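Local coordinates for NmrA family protein (Shigella flexneri 2a, PDB 3QVO) that is of unknown function but, as a Rossmann-fold member of the NmrA family, probably binds NAD(P), at residues A[23-28]-A[88-93]; A[48-53]-A[68-73]; A[116-121]-A[162-167]; A[27-32]-A[52-57]. One frame throughout, in Å; residues are numbered along the deposited sequence.

Contact 1. Residues A[23-28]-A[88-93]; sequences MKNVLI and GQDIVY
Asn25 grips the segment 88-93 from both its backbone and its side chain. Its CG lies beside its own backbone N (chi1 -72°), which carries the amide out to the turn before strand 91-93; there ND2 donates to Gly88 O at 2.9 Å, almost straight and in the amide plane, although it meets that carbonyl from above its plane. The carboxylate of Asp90 reaches the backbone of Asn25, and OD2 takes Asn25 N at 2.9 Å on its anti lone pair. Asn25 O in turn receives two backbone donors, Asp90 N and Ile91 N. A water bridges Met23 O and Asp90 OD2.

Gln89 folds over at chi2 (-67°), laying its amide carbon CD against Leu27 CB at 3.8 Å while NE2 is held by Ala85 O and Thr52 OG1. Farther along, Leu27 N to Ile91 O and Tyr93 N to Leu27 O pair the strands in parallel, as in a Rossmann sheet. On the face of Val26 and Ile91, Ile28 CG2 meets the Tyr93 ring obliquely, 3.9 Å from CD2. Side-chain polar bonds thus gather at the strand entrance, where Asp90 is probably ionised, and farther in the side chains meet mainly by apolar packing.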
loop_
_atom_site.group_PDB
_atom_site.type_symbol
_atom_site.label_atom_id
_atom_site.label_comp_id
_atom_site.label_asym_id
_atom_site.label_seq_id
_atom_site.Cartn_x
_atom_site.Cartn_y
_atom_site.Cartn_z
HETATM N N MSE A 23 -18.814 -4.518 10.003
HETATM C CA MSE A 23 -18.027 -3.459 9.440
HETATM C C MSE A 23 -16.664 -4.051 9.100
HETATM O O MSE A 23 -16.182 -4.949 9.797
HETATM C CB MSE A 23 -17.840 -2.314 10.453
HETATM C CG MSE A 23 -17.744 -0.952 9.740
HETATM SE SE MSE A 23 -19.528 -0.296 9.397
HETATM C CE MSE A 23 -20.063 -0.230 11.261
ATOM N N LYS A 24 -16.070 -3.544 8.028
ATOM C CA LYS A 24 -14.780 -3.924 7.596
ATOM C C LYS A 24 -13.855 -2.769 7.969
ATOM O O LYS A 24 -14.063 -1.642 7.482
ATOM C CB LYS A 24 -14.820 -4.130 6.095
ATOM C CG LYS A 24 -13.488 -4.546 5.511
ATOM C CD LYS A 24 -13.574 -4.748 3.978
ATOM C CE LYS A 24 -14.119 -6.138 3.604
ATOM N NZ LYS A 24 -14.415 -6.272 2.109
ATOM N N ASN A 25 -12.861 -3.040 8.836
ATOM C CA ASN A 25 -11.987 -2.009 9.387
ATOM C C ASN A 25 -10.675 -1.974 8.627
ATOM O O ASN A 25 -9.899 -2.916 8.708
ATOM C CB ASN A 25 -11.732 -2.294 10.865
ATOM C CG ASN A 25 -12.971 -2.026 11.748
ATOM O OD1 ASN A 25 -13.882 -1.373 11.327
ATOM N ND2 ASN A 25 -12.950 -2.483 12.996
ATOM N N VAL A 26 -10.430 -0.895 7.894
ATOM C CA VAL A 26 -9.257 -0.757 7.082
ATOM C C VAL A 26 -8.356 0.324 7.671
ATOM O O VAL A 26 -8.836 1.430 7.962
ATOM C CB VAL A 26 -9.640 -0.381 5.663
ATOM C CG1 VAL A 26 -8.427 -0.138 4.853
ATOM C CG2 VAL A 26 -10.478 -1.474 5.047
ATOM N N LEU A 27 -7.075 -0.011 7.906
ATOM C CA LEU A 27 -6.097 0.962 8.399
ATOM C C LEU A 27 -5.188 1.376 7.266
ATOM O O LEU A 27 -4.572 0.522 6.638
ATOM C CB LEU A 27 -5.283 0.356 9.531
ATOM C CG LEU A 27 -4.131 1.161 10.100
ATOM C CD1 LEU A 27 -4.587 2.495 10.710
ATOM C CD2 LEU A 27 -3.367 0.277 11.049
ATOM N N ILE A 28 -5.137 2.678 6.985
ATOM C CA ILE A 28 -4.335 3.205 5.920
ATOM C C ILE A 28 -3.140 3.883 6.574
ATOM O O ILE A 28 -3.286 4.933 7.231
ATOM C CB ILE A 28 -5.160 4.176 5.042
ATOM C CG1 ILE A 28 -6.340 3.402 4.419
ATOM C CG2 ILE A 28 -4.287 4.793 3.949
ATOM C CD1 ILE A 28 -7.223 4.169 3.529
ATOM N N GLY A 88 -8.282 -3.967 16.550
ATOM C CA GLY A 88 -9.588 -4.151 15.945
ATOM C C GLY A 88 -9.649 -4.071 14.421
ATOM O O GLY A 88 -10.739 -4.143 13.872
ATOM N N GLN A 89 -8.506 -3.932 13.735
ATOM C CA GLN A 89 -8.489 -3.768 12.287
ATOM C C GLN A 89 -8.567 -5.095 11.558
ATOM O O GLN A 89 -8.132 -6.104 12.053
ATOM C CB GLN A 89 -7.233 -3.041 11.817
ATOM C CG GLN A 89 -7.001 -1.657 12.430
ATOM C CD GLN A 89 -8.020 -0.623 12.007
ATOM O OE1 GLN A 89 -8.818 -0.866 11.106
ATOM N NE2 GLN A 89 -7.949 0.569 12.607
ATOM N N ASP A 90 -9.084 -5.070 10.352
ATOM C CA ASP A 90 -9.181 -6.271 9.525
ATOM C C ASP A 90 -8.160 -6.261 8.395
ATOM O O ASP A 90 -7.703 -7.304 7.998
ATOM C CB ASP A 90 -10.598 -6.377 8.961
ATOM C CG ASP A 90 -11.617 -6.428 10.063
ATOM O OD1 ASP A 90 -11.448 -7.311 10.924
ATOM O OD2 ASP A 90 -12.527 -5.557 10.148
ATOM N N ILE A 91 -7.840 -5.096 7.856
ATOM C CA ILE A 91 -7.026 -5.016 6.652
ATOM C C ILE A 91 -6.152 -3.804 6.786
ATOM O O ILE A 91 -6.635 -2.733 7.127
ATOM C CB ILE A 91 -7.858 -4.859 5.384
ATOM C CG1 ILE A 91 -8.664 -6.118 5.076
ATOM C CG2 ILE A 91 -6.985 -4.628 4.191
ATOM C CD1 ILE A 91 -9.762 -5.895 4.025
ATOM N N VAL A 92 -4.853 -4.003 6.565
ATOM C CA VAL A 92 -3.866 -2.933 6.620
ATOM C C VAL A 92 -3.404 -2.666 5.222
ATOM O O VAL A 92 -3.071 -3.591 4.480
ATOM C CB VAL A 92 -2.650 -3.330 7.492
ATOM C CG1 VAL A 92 -1.572 -2.233 7.460
ATOM C CG2 VAL A 92 -3.099 -3.589 8.913
ATOM N N TYR A 93 -3.409 -1.383 4.884
ATOM C CA TYR A 93 -2.941 -0.909 3.635
ATOM C C TYR A 93 -1.844 0.089 3.944
ATOM O O TYR A 93 -2.084 1.113 4.570
ATOM C CB TYR A 93 -4.081 -0.289 2.835
ATOM C CG TYR A 93 -3.603 0.721 1.794
ATOM C CD1 TYR A 93 -2.431 0.523 1.120
ATOM C CD2 TYR A 93 -4.359 1.845 1.466
ATOM C CE1 TYR A 93 -1.966 1.399 0.189
ATOM C CE2 TYR A 93 -3.868 2.758 0.511
ATOM C CZ TYR A 93 -2.652 2.499 -0.101
ATOM O OH TYR A 93 -2.116 3.328 -1.034
HETATM O O HOH W 1 -14.230 -6.016 12.112
#

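Contact 2. Residues A[48-53]-A[68-73]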
loop_
_atom_site.group_PDB
_atom_site.type_symbol
_atom_site.label_atom_id
_atom_site.label_comp_id
_atom_site.label_asym_id
_atom_site.label_seq_id
_atom_site.Cartn_x
_atom_site.Cartn_y
_atom_site.Cartn_z
ATOM N N THR A 48 -20.165 0.431 4.794
ATOM C CA THR A 48 -19.808 -0.695 5.671
ATOM C C THR A 48 -18.273 -0.885 5.874
ATOM O O THR A 48 -17.816 -1.878 6.421
ATOM C CB THR A 48 -20.403 -1.933 5.108
ATOM O OG1 THR A 48 -19.713 -2.268 3.914
ATOM C CG2 THR A 48 -21.848 -1.668 4.755
ATOM N N ILE A 49 -17.487 0.068 5.395
ATOM C CA ILE A 49 -16.089 0.156 5.712
ATOM C C ILE A 49 -15.916 1.261 6.734
ATOM O O ILE A 49 -16.555 2.304 6.641
ATOM C CB ILE A 49 -15.276 0.642 4.515
ATOM C CG1 ILE A 49 -15.365 -0.369 3.382
ATOM C CG2 ILE A 49 -13.837 1.051 4.977
ATOM C CD1 ILE A 49 -14.311 -1.365 3.313
ATOM N N LYS A 50 -15.046 1.051 7.686
ATOM C CA LYS A 50 -14.553 2.151 8.486
ATOM C C LYS A 50 -13.069 2.273 8.169
ATOM O O LYS A 50 -12.322 1.298 8.367
ATOM C CB LYS A 50 -14.736 1.889 9.963
ATOM C CG LYS A 50 -14.019 2.932 10.835
ATOM C CD LYS A 50 -14.112 2.641 12.358
ATOM C CE LYS A 50 -12.901 3.261 13.135
ATOM N NZ LYS A 50 -13.030 3.187 14.679
ATOM N N GLN A 51 -12.631 3.441 7.692
ATOM C CA GLN A 51 -11.206 3.598 7.335
ATOM C C GLN A 51 -10.484 4.483 8.330
ATOM O O GLN A 51 -10.921 5.577 8.626
ATOM C CB GLN A 51 -11.028 4.125 5.892
ATOM C CG GLN A 51 -11.789 5.392 5.524
ATOM C CD GLN A 51 -11.581 5.784 4.070
ATOM O OE1 GLN A 51 -10.533 5.497 3.505
ATOM N NE2 GLN A 51 -12.549 6.482 3.476
ATOM N N THR A 52 -9.402 3.973 8.889
ATOM C CA THR A 52 -8.621 4.710 9.838
ATOM C C THR A 52 -7.416 5.235 9.101
ATOM O O THR A 52 -6.686 4.471 8.497
ATOM C CB THR A 52 -8.165 3.811 10.943
ATOM O OG1 THR A 52 -9.306 3.260 11.600
ATOM C CG2 THR A 52 -7.251 4.570 11.945
ATOM N N LEU A 53 -7.214 6.543 9.153
ATOM C CA LEU A 53 -6.222 7.216 8.325
ATOM C C LEU A 53 -5.119 7.714 9.242
ATOM O O LEU A 53 -5.281 8.696 9.972
ATOM C CB LEU A 53 -6.859 8.364 7.580
ATOM C CG LEU A 53 -8.133 8.031 6.791
ATOM C CD1 LEU A 53 -8.634 9.277 6.056
ATOM C CD2 LEU A 53 -7.974 6.855 5.808
ATOM N N ASN A 68 -16.928 8.040 7.055
ATOM C CA ASN A 68 -16.517 6.735 7.523
ATOM C C ASN A 68 -15.009 6.678 7.913
ATOM O O ASN A 68 -14.441 5.593 7.988
ATOM C CB ASN A 68 -16.878 5.662 6.498
ATOM C CG ASN A 68 -16.021 5.758 5.212
ATOM O OD1 ASN A 68 -15.220 6.686 5.060
ATOM N ND2 ASN A 68 -16.181 4.792 4.310
ATOM N N SER A 69 -14.396 7.826 8.225
ATOM C CA SER A 69 -12.950 7.884 8.515
ATOM C C SER A 69 -12.668 8.294 9.919
ATOM O O SER A 69 -13.464 8.939 10.568
ATOM C CB SER A 69 -12.206 8.870 7.609
ATOM O OG SER A 69 -12.530 10.230 7.927
ATOM N N GLN A 70 -11.506 7.850 10.396
ATOM C CA GLN A 70 -10.974 8.297 11.637
ATOM C C GLN A 70 -9.537 8.668 11.301
ATOM O O GLN A 70 -8.809 7.892 10.671
ATOM C CB GLN A 70 -11.047 7.214 12.703
ATOM C CG GLN A 70 -10.390 7.613 13.974
ATOM C CD GLN A 70 -11.059 7.032 15.212
ATOM O OE1 GLN A 70 -10.858 5.866 15.547
ATOM N NE2 GLN A 70 -11.873 7.854 15.894
ATOM N N ILE A 71 -9.154 9.864 11.701
ATOM C CA ILE A 71 -7.854 10.387 11.366
ATOM C C ILE A 71 -7.020 10.456 12.618
ATOM O O ILE A 71 -7.358 11.160 13.580
ATOM C CB ILE A 71 -7.940 11.768 10.739
ATOM C CG1 ILE A 71 -8.597 11.664 9.363
ATOM C CG2 ILE A 71 -6.528 12.331 10.585
ATOM C CD1 ILE A 71 -9.094 12.998 8.826
ATOM N N ILE A 72 -5.963 9.668 12.584
ATOM C CA ILE A 72 -5.035 9.486 13.681
ATOM C C ILE A 72 -3.627 10.008 13.349
ATOM O O ILE A 72 -3.064 9.705 12.280
ATOM C CB ILE A 72 -4.944 8.027 14.018
ATOM C CG1 ILE A 72 -6.333 7.518 14.521
ATOM C CG2 ILE A 72 -3.864 7.825 15.065
ATOM C CD1 ILE A 72 -6.412 5.998 14.601
HETATM N N MSE A 73 -3.106 10.840 14.244
HETATM C CA MSE A 73 -1.738 11.341 14.124
HETATM C C MSE A 73 -0.775 10.307 14.659
HETATM O O MSE A 73 -0.836 9.919 15.812
HETATM C CB MSE A 73 -1.500 12.666 14.869
HETATM C CG MSE A 73 -0.058 13.237 14.649
HETATM SE SE MSE A 73 0.087 15.062 15.328
HETATM C CE MSE A 73 0.217 14.612 17.233
#
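Four backbone hydrogen bonds join 48-53 to 68-73, with strand 49-53 giving and taking in turn: Gln51 N to Asn68 O, Gln70 N to Gln51 O, Leu53 N to Gln70 O and Ile72 N to Leu53 O. Between them run CA-H...O contacts, the shortest from Ser69 CA to Gln51 O at 3.1 Å.

The polar side-chain link is between two amides. Gln51 NE2 donates to Asn68 OD1 at 3.1 Å, the acceptor lying close to the Gln51 amide plane while the donor stands 25° out of the Asn68 carbonyl plane; the two amides are nearly perpendicular, 88° apart. Gln51 reaches there with CG wedged between its backbone N and carbonyl carbon (chi1 53°) and an extended chain beyond. Each amide has further work: Asn68 ND2 donates to Leu43 O and Lys46 O, and Gln51 NE2 also to Ile40 O, which ties the start of the strand pair to helix 34-43 and the turn after it.

This is the parallel pairing that brings strand 69-73 to the side of strand 49-55 away from strand 24-29 in the Rossmann sheet.

Apolar contact gathers on the face of Leu53 and Ile71. Leu53 CD1 reaches back to Ser69 CB at 3.9 Å and also meets Ile71 CG1 at 4.1 Å, while Ile40 of helix 34-43 packs on Leu53. On the other face Lys50 NZ lies 3.6 Å from Gln70 OE1.

Contact 3. Residues A[116-121]-A[162-167]; sequences DVKRLI and GLEYTI
Glu164 and Thr166 bury the most surface here, and Arg119 ties the two together. Arg119 leaves its strand with CG anti to the backbone N (chi1 -167°), then bends at chi2 (72°) to run across toward strand 164-167. Its guanidinium meets Thr166 end-on: NH1 at 2.9 Å and NH2 at 3.0 Å both donate to OG1, which lies close to the guanidinium plane. NH2 also donates to Glu164 O at 2.9 Å, coming from above that carbonyl's plane, while Leu120 N reaches the same oxygen from the opposite face. The bonds of NH1 and NH2 to Thr166 OG1 and of NH2 to Glu164 O, with NE on Pro211 O, should hold the guanidinium against rotation.

Glu164 lends its backbone and CB rather than its charge. Its N donates to Lys118 O at 2.8 Å, CB packs 3.8 Å from Arg119 CD, and the carboxylate stands nearly perpendicular to the guanidinium, with OE1 3.8 Å from Lys118 CB. Past Arg119, Thr166 N to Leu120 O continues the parallel pairing of the Rossmann sheet.

Outside the pair, Thr166 OG1 also bonds to His214 O. Ile207 of helix 197-209 packs on Arg119, Ile121 and Thr166, whereas on the other face Met112 of helix 101-114 touches Leu120. Strand 91-95 flanks strand 119-123 on the side away from strand 164-174.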
loop_
_atom_site.group_PDB
_atom_site.type_symbol
_atom_site.label_atom_id
_atom_site.label_comp_id
_atom_site.label_asym_id
_atom_site.label_seq_id
_atom_site.Cartn_x
_atom_site.Cartn_y
_atom_site.Cartn_z
ATOM N N ASP A 116 -3.429 -9.396 16.326
ATOM C CA ASP A 116 -4.172 -10.454 15.689
ATOM C C ASP A 116 -4.789 -10.035 14.352
ATOM O O ASP A 116 -5.830 -10.505 13.999
ATOM C CB ASP A 116 -5.216 -11.004 16.660
ATOM C CG ASP A 116 -5.717 -12.391 16.284
ATOM O OD1 ASP A 116 -5.003 -13.153 15.596
ATOM O OD2 ASP A 116 -6.870 -12.722 16.659
ATOM N N VAL A 117 -4.108 -9.173 13.604
ATOM C CA VAL A 117 -4.515 -8.759 12.269
ATOM C C VAL A 117 -3.673 -9.515 11.273
ATOM O O VAL A 117 -2.463 -9.623 11.481
ATOM C CB VAL A 117 -4.253 -7.268 12.092
ATOM C CG1 VAL A 117 -4.767 -6.793 10.760
ATOM C CG2 VAL A 117 -4.901 -6.477 13.297
ATOM N N LYS A 118 -4.298 -10.039 10.205
ATOM C CA LYS A 118 -3.632 -10.908 9.241
ATOM C C LYS A 118 -3.391 -10.333 7.838
ATOM O O LYS A 118 -2.457 -10.762 7.163
ATOM C CB LYS A 118 -4.470 -12.177 9.056
ATOM C CG LYS A 118 -4.492 -13.116 10.234
ATOM C CD LYS A 118 -5.485 -14.259 10.025
ATOM C CE LYS A 118 -5.403 -15.306 11.179
ATOM N NZ LYS A 118 -5.545 -14.678 12.556
ATOM N N ARG A 119 -4.279 -9.453 7.367
ATOM C CA ARG A 119 -4.329 -9.078 5.953
ATOM C C ARG A 119 -3.639 -7.760 5.679
ATOM O O ARG A 119 -4.084 -6.710 6.191
ATOM C CB ARG A 119 -5.781 -9.027 5.462
ATOM C CG ARG A 119 -5.891 -8.945 3.947
ATOM C CD ARG A 119 -5.538 -10.240 3.284
ATOM N NE ARG A 119 -5.702 -10.160 1.839
ATOM C CZ ARG A 119 -4.759 -9.822 0.969
ATOM N NH1 ARG A 119 -5.054 -9.792 -0.302
ATOM N NH2 ARG A 119 -3.520 -9.560 1.343
ATOM N N LEU A 120 -2.562 -7.824 4.875
ATOM C CA LEU A 120 -1.706 -6.689 4.552
ATOM C C LEU A 120 -1.575 -6.465 3.063
ATOM O O LEU A 120 -1.287 -7.402 2.293
ATOM C CB LEU A 120 -0.297 -6.927 5.128
ATOM C CG LEU A 120 0.819 -5.908 4.818
ATOM C CD1 LEU A 120 0.529 -4.512 5.461
ATOM C CD2 LEU A 120 2.169 -6.466 5.251
ATOM N N ILE A 121 -1.785 -5.216 2.646
ATOM C CA ILE A 121 -1.524 -4.771 1.266
ATOM C C ILE A 121 -0.403 -3.763 1.395
ATOM O O ILE A 121 -0.553 -2.761 2.104
ATOM C CB ILE A 121 -2.766 -4.107 0.622
ATOM C CG1 ILE A 121 -3.947 -5.072 0.664
ATOM C CG2 ILE A 121 -2.458 -3.694 -0.808
ATOM C CD1 ILE A 121 -5.304 -4.460 0.281
ATOM N N GLY A 162 4.381 -14.920 7.549
ATOM C CA GLY A 162 3.214 -15.744 7.761
ATOM C C GLY A 162 1.893 -14.969 7.752
ATOM O O GLY A 162 0.873 -15.466 8.247
ATOM N N LEU A 163 1.906 -13.751 7.230
ATOM C CA LEU A 163 0.717 -12.928 7.164
ATOM C C LEU A 163 0.058 -13.195 5.824
ATOM O O LEU A 163 0.669 -13.732 4.928
ATOM C CB LEU A 163 1.037 -11.423 7.324
ATOM C CG LEU A 163 1.578 -10.934 8.677
ATOM C CD1 LEU A 163 2.156 -9.523 8.609
ATOM C CD2 LEU A 163 0.503 -10.961 9.768
ATOM N N GLU A 164 -1.194 -12.779 5.695
ATOM C CA GLU A 164 -1.913 -12.878 4.435
ATOM C C GLU A 164 -1.590 -11.603 3.651
ATOM O O GLU A 164 -2.297 -10.603 3.772
ATOM C CB GLU A 164 -3.422 -13.060 4.686
ATOM C CG GLU A 164 -3.817 -14.492 5.131
ATOM C CD GLU A 164 -5.288 -14.647 5.564
ATOM O OE1 GLU A 164 -5.958 -13.635 5.890
ATOM O OE2 GLU A 164 -5.778 -15.812 5.593
ATOM N N TYR A 165 -0.506 -11.635 2.887
ATOM C CA TYR A 165 0.037 -10.427 2.285
ATOM C C TYR A 165 -0.224 -10.332 0.805
ATOM O O TYR A 165 -0.434 -11.308 0.141
ATOM C CB TYR A 165 1.558 -10.314 2.545
ATOM C CG TYR A 165 2.393 -11.348 1.817
ATOM C CD1 TYR A 165 2.780 -11.145 0.512
ATOM C CD2 TYR A 165 2.785 -12.520 2.439
ATOM C CE1 TYR A 165 3.503 -12.084 -0.163
ATOM C CE2 TYR A 165 3.519 -13.472 1.787
ATOM C CZ TYR A 165 3.879 -13.247 0.464
ATOM O OH TYR A 165 4.635 -14.147 -0.247
ATOM N N THR A 166 -0.247 -9.115 0.309
ATOM C CA THR A 166 -0.084 -8.853 -1.094
ATOM C C THR A 166 0.919 -7.701 -1.176
ATOM O O THR A 166 0.703 -6.645 -0.580
ATOM C CB THR A 166 -1.374 -8.420 -1.732
ATOM O OG1 THR A 166 -2.431 -9.372 -1.455
ATOM C CG2 THR A 166 -1.170 -8.208 -3.242
ATOM N N ILE A 167 2.029 -7.915 -1.877
ATOM C CA ILE A 167 3.019 -6.863 -2.105
ATOM C C ILE A 167 2.733 -6.357 -3.498
ATOM O O ILE A 167 2.532 -7.141 -4.418
ATOM C CB ILE A 167 4.500 -7.397 -2.008
ATOM C CG1 ILE A 167 4.821 -7.770 -0.564
ATOM C CG2 ILE A 167 5.479 -6.370 -2.494
ATOM C CD1 ILE A 167 5.944 -8.807 -0.367
#

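Contact 4. Residues A[27-32]-A[52-57]; sequences LILGAG and TLFARQ
Ala31 and Leu53 meet CB to CB at 3.7 Å, the small methyl of the turn after strand 27-29 dropping toward the neighbouring strand. On the same face Ile28 and Leu53 lie side by side and point the same way, with Ile28 CD1 3.6 Å from Leu53 CD2. Leu53 thus lies alongside Ile28 through CD2 while its CB takes up Ala31, and Ile40 of helix 34-43 packs against both Ile28 and Leu53.

Here the first beta-alpha-beta unit closes: strand 24-29, helix 34-43 and strand 49-55, with the glycine-containing turn characteristic of dinucleotide-binding Rossmann folds. Gly30 has a backbone shape (phi 80°, psi 42°) that calls for glycine. Past it, Ala31 N donates to Phe54 O at 3.1 Å, and a weak bond from Gly30 N reaches the same oxygen.

The opposite face holds Leu27, Leu29, Thr52 and the Phe54 ring. Phe54 CG stands anti to its backbone N (chi1 -171°), and the ring receives Leu29 CD2 obliquely, 3.5 Å from CD2 of the ring. Leu27 CD1 fits between Thr52 and Phe54, 3.6 Å from Thr52 CG2 and 4.0 Å from Phe54 CB. Ala85 and Leu82 of helix 79-86 cover this layer, touching Phe54 and Leu29 respectively.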
loop_
_atom_site.group_PDB
_atom_site.type_symbol
_atom_site.label_atom_id
_atom_site.label_comp_id
_atom_site.label_asym_id
_atom_site.label_seq_id
_atom_site.Cartn_x
_atom_site.Cartn_y
_atom_site.Cartn_z
ATOM N N LEU A 27 -7.075 -0.011 7.906
ATOM C CA LEU A 27 -6.097 0.962 8.399
ATOM C C LEU A 27 -5.188 1.376 7.266
ATOM O O LEU A 27 -4.572 0.522 6.638
ATOM C CB LEU A 27 -5.283 0.356 9.531
ATOM C CG LEU A 27 -4.131 1.161 10.100
ATOM C CD1 LEU A 27 -4.587 2.495 10.710
ATOM C CD2 LEU A 27 -3.367 0.277 11.049
ATOM N N ILE A 28 -5.137 2.678 6.985
ATOM C CA ILE A 28 -4.335 3.205 5.920
ATOM C C ILE A 28 -3.140 3.883 6.574
ATOM O O ILE A 28 -3.286 4.933 7.231
ATOM C CB ILE A 28 -5.160 4.176 5.042
ATOM C CG1 ILE A 28 -6.340 3.402 4.419
ATOM C CG2 ILE A 28 -4.287 4.793 3.949
ATOM C CD1 ILE A 28 -7.223 4.169 3.529
ATOM N N LEU A 29 -1.957 3.267 6.425
ATOM C CA LEU A 29 -0.723 3.842 6.954
ATOM C C LEU A 29 -0.079 4.707 5.915
ATOM O O LEU A 29 0.068 4.279 4.809
ATOM C CB LEU A 29 0.236 2.728 7.313
ATOM C CG LEU A 29 -0.302 1.803 8.383
ATOM C CD1 LEU A 29 0.669 0.631 8.457
ATOM C CD2 LEU A 29 -0.456 2.602 9.702
ATOM N N GLY A 30 0.304 5.927 6.247
ATOM C CA GLY A 30 0.808 6.869 5.217
ATOM C C GLY A 30 -0.348 7.508 4.459
ATOM O O GLY A 30 -0.328 7.662 3.230
ATOM N N ALA A 31 -1.380 7.889 5.195
ATOM C CA ALA A 31 -2.661 8.246 4.562
ATOM C C ALA A 31 -2.584 9.580 3.838
ATOM O O ALA A 31 -3.453 9.888 3.071
ATOM C CB ALA A 31 -3.800 8.251 5.577
ATOM N N GLY A 32 -1.552 10.381 4.072
ATOM C CA GLY A 32 -1.354 11.602 3.258
ATOM C C GLY A 32 -0.685 11.390 1.902
ATOM O O GLY A 32 -0.429 12.326 1.186
ATOM N N THR A 52 -9.402 3.973 8.889
ATOM C CA THR A 52 -8.621 4.710 9.838
ATOM C C THR A 52 -7.416 5.235 9.101
ATOM O O THR A 52 -6.686 4.471 8.497
ATOM C CB THR A 52 -8.165 3.811 10.943
ATOM O OG1 THR A 52 -9.306 3.260 11.600
ATOM C CG2 THR A 52 -7.251 4.570 11.945
ATOM N N LEU A 53 -7.214 6.543 9.153
ATOM C CA LEU A 53 -6.222 7.216 8.325
ATOM C C LEU A 53 -5.119 7.714 9.242
ATOM O O LEU A 53 -5.281 8.696 9.972
ATOM C CB LEU A 53 -6.859 8.364 7.580
ATOM C CG LEU A 53 -8.133 8.031 6.791
ATOM C CD1 LEU A 53 -8.634 9.277 6.056
ATOM C CD2 LEU A 53 -7.974 6.855 5.808
ATOM N N PHE A 54 -3.996 7.004 9.196
ATOM C CA PHE A 54 -2.873 7.200 10.078
ATOM C C PHE A 54 -1.813 7.963 9.307
ATOM O O PHE A 54 -1.326 7.475 8.301
ATOM C CB PHE A 54 -2.367 5.817 10.413
ATOM C CG PHE A 54 -1.338 5.749 11.487
ATOM C CD1 PHE A 54 -1.711 5.606 12.827
ATOM C CD2 PHE A 54 0.017 5.699 11.155
ATOM C CE1 PHE A 54 -0.737 5.459 13.813
ATOM C CE2 PHE A 54 0.990 5.576 12.116
ATOM C CZ PHE A 54 0.628 5.454 13.463
ATOM N N ALA A 55 -1.466 9.159 9.792
ATOM C CA ALA A 55 -0.462 9.959 9.165
ATOM C C ALA A 55 0.301 10.842 10.145
ATOM O O ALA A 55 -0.207 11.247 11.181
ATOM C CB ALA A 55 -1.101 10.832 8.096
ATOM N N ARG A 56 1.520 11.172 9.742
ATOM C CA ARG A 56 2.439 11.946 10.507
ATOM C C ARG A 56 1.919 13.347 10.655
ATOM O O ARG A 56 1.937 13.917 11.743
ATOM C CB ARG A 56 3.802 11.986 9.785
ATOM C CG ARG A 56 4.840 10.964 10.276
ATOM C CD ARG A 56 6.125 10.970 9.415
ATOM N NE ARG A 56 7.193 11.824 9.976
ATOM C CZ ARG A 56 8.368 11.376 10.459
ATOM N NH1 ARG A 56 8.667 10.054 10.477
ATOM N NH2 ARG A 56 9.271 12.246 10.935
ATOM N N GLN A 57 1.490 13.917 9.530
ATOM C CA GLN A 57 0.943 15.256 9.521
ATOM C C GLN A 57 -0.463 15.164 8.942
ATOM O O GLN A 57 -0.655 15.230 7.722
ATOM C CB GLN A 57 1.847 16.199 8.728
ATOM C CG GLN A 57 3.237 16.302 9.315
ATOM C CD GLN A 57 4.154 17.212 8.502
ATOM O OE1 GLN A 57 4.605 16.854 7.402
ATOM N NE2 GLN A 57 4.427 18.392 9.038
#

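In the fold
All four contacts are parallel pairings in one sheet, in which the strands of these contacts lie in the order 69-73, 49-55, 24-29, 91-95, 119-123, 164-174. Contacts 1 and 4 share Leu27 and Ile28, placing strands 91-95 and 49-55 on the two sides of strand 24-29; contacts 2 and 4 share Thr52 and Leu53, and their centres are 9 Å apart. Contact 3 joins contact 1 through Val92 N to Arg119 O and Val92 O to Ile121 N, both 2.8 Å, but does not touch contact 2, whose centre is 19 Å away. Bound 5-mercapto-2-nitro-benzoic acid, in a pocket with Lys83, Gln87 and Cys115, lies about 6 Å from the Val117 side chain of contact 3 and about 9 Å from that of Leu27.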